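Local structure of C. albicans actin interacting protein Aip5 (Candida albicans SC5314, 6M4C) at residues 12-17 against 42-47. The protein interacts with actin and probably promotes actin filament nucleation as a partner of the polarisome, which supports filamentous growth. Numbering follows the deposited sequence.
Sequences VYIFTS and FEYRDL
Strands 12-16 and 43-46 run parallel, their axes 34° apart, joined by five backbone hydrogen bonds from E43 N to V12 O through to L47 N to T16 O. Y13, F15, E43 and R45 share one face of the sheet; I14, T16, Y44 and D46 share the other. R45 makes the main side-chain contact. Its chain bends at chi2 (-88°), and this lays the guanidinium over one face of the Y13 ring. R45 CZ sits 3.8 Å from the Y13 ring centroid, a cation-pi contact almost on the ring normal. The two planes are inclined by 45°, with NH2 leaning toward the hydroxyl end of the ring. On the F15 side, R45 NH1 lies 3.5 Å from F15 CZ. A53 of helix 51-60 touches both F15 and R45.

On the other face, I14 CD1 rests over the F42 ring, 4.0 Å from its centroid. I14 CG2 meets Y44 CE1 at 3.6 Å. T16 CG2 packs on Y44 CD1, while T16 OG1 is hydrogen-bonded to S28 OG of helix 22-36. This is the parallel pair of a right-handed beta-alpha-beta crossover, consistent with the thioredoxin clan. Y44 and D46 also pack against the second subunit. Helices cover both faces: I14, F42 and Y44 meet helix 22-36, and F15 meets helix 51-60. The R45 guanidinium probably gains electrostatic stabilisation from the Y13 ring.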
ATOM      1  N   VAL A  12      -0.313   0.063  11.365  1.00 77.31           N
ATOM      2  CA  VAL A  12       0.782   0.971  11.064  1.00 77.23           C
ATOM      3  C   VAL A  12       0.868   1.198   9.553  1.00 81.51           C
ATOM      4  O   VAL A  12       0.810   0.260   8.776  1.00 91.78           O
ATOM      5  CB  VAL A  12       2.112   0.486  11.659  1.00 69.19           C
ATOM      6  CG1 VAL A  12       3.264   1.359  11.183  1.00 70.15           C
ATOM      7  CG2 VAL A  12       2.067   0.383  13.185  1.00 65.66           C
ATOM      8  N   TYR A  13       0.971   2.457   9.132  1.00 82.17           N
ATOM      9  CA  TYR A  13       0.993   2.746   7.712  1.00 76.14           C
ATOM     10  C   TYR A  13       2.227   3.566   7.419  1.00 81.82           C
ATOM     11  O   TYR A  13       2.636   4.372   8.254  1.00 90.84           O
ATOM     12  CB  TYR A  13      -0.189   3.609   7.270  1.00 75.95           C
ATOM     13  CG  TYR A  13      -1.544   3.034   7.587  1.00 78.25           C
ATOM     14  CD1 TYR A  13      -2.046   1.952   6.892  1.00 72.94           C
ATOM     15  CD2 TYR A  13      -2.319   3.562   8.602  1.00 76.63           C
ATOM     16  CE1 TYR A  13      -3.287   1.415   7.190  1.00 73.18           C
ATOM     17  CE2 TYR A  13      -3.553   3.024   8.924  1.00 76.62           C
ATOM     18  CZ  TYR A  13      -4.043   1.948   8.214  1.00 76.46           C
ATOM     19  OH  TYR A  13      -5.256   1.413   8.546  1.00 84.61           O
ATOM     20  N   ILE A  14       2.800   3.305   6.242  1.00 76.98           N
ATOM     21  CA  ILE A  14       3.656   4.258   5.569  1.00 76.37           C
ATOM     22  C   ILE A  14       2.810   5.074   4.596  1.00 92.53           C
ATOM     23  O   ILE A  14       2.264   4.538   3.629  1.00 91.35           O
ATOM     24  CB  ILE A  14       4.812   3.555   4.859  1.00 74.04           C
ATOM     25  CG1 ILE A  14       5.709   2.858   5.879  1.00 84.27           C
ATOM     26  CG2 ILE A  14       5.589   4.564   4.046  1.00 67.50           C
ATOM     27  CD1 ILE A  14       7.044   2.434   5.340  1.00 80.66           C
ATOM     28  N   PHE A  15       2.703   6.380   4.885  1.00 92.77           N
ATOM     29  CA  PHE A  15       2.068   7.320   3.981  1.00 74.15           C
ATOM     30  C   PHE A  15       3.115   7.697   2.944  1.00 76.94           C
ATOM     31  O   PHE A  15       4.279   7.894   3.298  1.00 82.94           O
ATOM     32  CB  PHE A  15       1.504   8.510   4.759  1.00 74.82           C
ATOM     33  CG  PHE A  15       0.138   8.300   5.370  1.00 73.77           C
ATOM     34  CD1 PHE A  15      -0.277   7.050   5.814  1.00 73.27           C
ATOM     35  CD2 PHE A  15      -0.751   9.353   5.480  1.00 67.48           C
ATOM     36  CE1 PHE A  15      -1.528   6.869   6.393  1.00 83.26           C
ATOM     37  CE2 PHE A  15      -2.007   9.168   6.051  1.00 75.73           C
ATOM     38  CZ  PHE A  15      -2.397   7.934   6.515  1.00 80.89           C
ATOM     39  N   THR A  16       2.708   7.720   1.670  1.00 75.12           N
ATOM     40  CA  THR A  16       3.653   8.000   0.599  1.00 80.83           C
ATOM     41  C   THR A  16       2.920   8.387  -0.687  1.00 88.08           C
ATOM     42  O   THR A  16       1.683   8.448  -0.722  1.00 85.66           O
ATOM     43  CB  THR A  16       4.605   6.823   0.364  1.00 78.83           C
ATOM     44  OG1 THR A  16       5.628   7.337  -0.487  1.00 92.16           O
ATOM     45  CG2 THR A  16       3.943   5.635  -0.302  1.00 73.31           C
ATOM     46  N   SER A  17       3.710   8.655  -1.738  1.00 80.82           N
ATOM     47  CA  SER A  17       3.152   8.912  -3.055  1.00 96.94           C
ATOM     48  C   SER A  17       3.983   8.236  -4.140  1.00 96.55           C
ATOM     49  O   SER A  17       5.141   8.581  -4.336  1.00 92.19           O
ATOM     50  CB  SER A  17       3.018  10.388  -3.311  1.00104.94           C
ATOM     51  OG  SER A  17       2.430  10.636  -4.578  1.00115.26           O
ATOM     52  N   PHE A  42       3.375  -3.365   8.404  1.00 90.14           N
ATOM     53  CA  PHE A  42       2.814  -2.119   7.892  1.00 82.60           C
ATOM     54  C   PHE A  42       2.168  -2.256   6.503  1.00 79.16           C
ATOM     55  O   PHE A  42       2.547  -3.102   5.704  1.00103.15           O
ATOM     56  CB  PHE A  42       3.918  -1.063   7.883  1.00 75.44           C
ATOM     57  CG  PHE A  42       4.928  -1.243   6.787  1.00 69.79           C
ATOM     58  CD1 PHE A  42       4.718  -0.684   5.541  1.00 65.13           C
ATOM     59  CD2 PHE A  42       6.094  -1.958   7.001  1.00 82.18           C
ATOM     60  CE1 PHE A  42       5.665  -0.820   4.531  1.00 71.68           C
ATOM     61  CE2 PHE A  42       7.028  -2.112   5.981  1.00 91.61           C
ATOM     62  CZ  PHE A  42       6.808  -1.552   4.742  1.00 72.69           C
ATOM     63  N   GLU A  43       1.180  -1.402   6.208  1.00 87.92           N
ATOM     64  CA  GLU A  43       0.617  -1.281   4.870  1.00 79.03           C
ATOM     65  C   GLU A  43       0.918   0.125   4.362  1.00 80.39           C
ATOM     66  O   GLU A  43       0.914   1.062   5.156  1.00 98.46           O
ATOM     67  CB  GLU A  43      -0.904  -1.449   4.866  1.00 77.48           C
ATOM     68  CG  GLU A  43      -1.445  -2.818   5.228  1.00 86.87           C
ATOM     69  CD  GLU A  43      -2.962  -2.867   5.383  1.00105.10           C
ATOM     70  OE1 GLU A  43      -3.653  -2.132   4.642  1.00124.60           O
ATOM     71  OE2 GLU A  43      -3.464  -3.641   6.238  1.00114.13           O
ATOM     72  N   TYR A  44       1.164   0.255   3.047  1.00 84.03           N
ATOM     73  CA  TYR A  44       1.319   1.537   2.373  1.00 82.73           C
ATOM     74  C   TYR A  44      -0.043   2.193   2.119  1.00 89.86           C
ATOM     75  O   TYR A  44      -1.066   1.514   2.001  1.00 85.88           O
ATOM     76  CB  TYR A  44       2.011   1.344   1.030  1.00 74.07           C
ATOM     77  CG  TYR A  44       3.509   1.227   1.081  1.00 78.25           C
ATOM     78  CD1 TYR A  44       4.301   2.351   1.208  1.00 83.38           C
ATOM     79  CD2 TYR A  44       4.143   0.004   0.935  1.00 81.60           C
ATOM     80  CE1 TYR A  44       5.685   2.269   1.212  1.00 91.61           C
ATOM     81  CE2 TYR A  44       5.527  -0.105   0.967  1.00 71.94           C
ATOM     82  CZ  TYR A  44       6.302   1.037   1.089  1.00 93.89           C
ATOM     83  OH  TYR A  44       7.671   0.983   1.085  1.00 93.87           O
ATOM     84  N   ARG A  45      -0.053   3.535   2.099  1.00 97.86           N
ATOM     85  CA  ARG A  45      -1.210   4.339   1.715  1.00 81.43           C
ATOM     86  C   ARG A  45      -0.712   5.362   0.704  1.00 84.94           C
ATOM     87  O   ARG A  45       0.326   5.988   0.948  1.00 80.34           O
ATOM     88  CB  ARG A  45      -1.835   5.061   2.915  1.00 71.07           C
ATOM     89  CG  ARG A  45      -2.496   4.144   3.930  1.00 66.54           C
ATOM     90  CD  ARG A  45      -3.934   3.891   3.562  1.00 91.18           C
ATOM     91  NE  ARG A  45      -4.638   3.605   4.796  1.00122.88           N
ATOM     92  CZ  ARG A  45      -5.063   4.535   5.646  1.00137.96           C
ATOM     93  NH1 ARG A  45      -4.891   5.813   5.358  1.00127.16           N
ATOM     94  NH2 ARG A  45      -5.685   4.190   6.761  1.00158.00           N
ATOM     95  N   ASP A  46      -1.409   5.458  -0.443  1.00 79.52           N
ATOM     96  CA  ASP A  46      -1.061   6.381  -1.512  1.00 92.82           C
ATOM     97  C   ASP A  46      -1.903   7.645  -1.361  1.00106.96           C
ATOM     98  O   ASP A  46      -3.106   7.578  -1.133  1.00 94.72           O
ATOM     99  CB  ASP A  46      -1.272   5.737  -2.878  1.00 98.42           C
ATOM    100  CG  ASP A  46      -0.550   6.391  -4.049  1.00111.86           C
ATOM    101  OD1 ASP A  46       0.648   6.739  -3.901  1.00 91.08           O
ATOM    102  OD2 ASP A  46      -1.181   6.491  -5.134  1.00125.14           O
ATOM    103  N   LEU A  47      -1.258   8.807  -1.490  1.00113.16           N
ATOM    104  CA  LEU A  47      -1.954  10.071  -1.307  1.00122.47           C
ATOM    105  C   LEU A  47      -2.469  10.571  -2.655  1.00118.79           C
ATOM    106  O   LEU A  47      -2.928  11.705  -2.771  1.00158.11           O
ATOM    107  CB  LEU A  47      -0.987  11.071  -0.662  1.00112.68           C
ATOM    108  CG  LEU A  47      -1.156  11.272   0.840  1.00107.62           C
ATOM    109  CD1 LEU A  47      -1.056   9.942   1.574  1.00110.48           C
ATOM    110  CD2 LEU A  47      -0.140  12.265   1.365  1.00 82.31           C
TER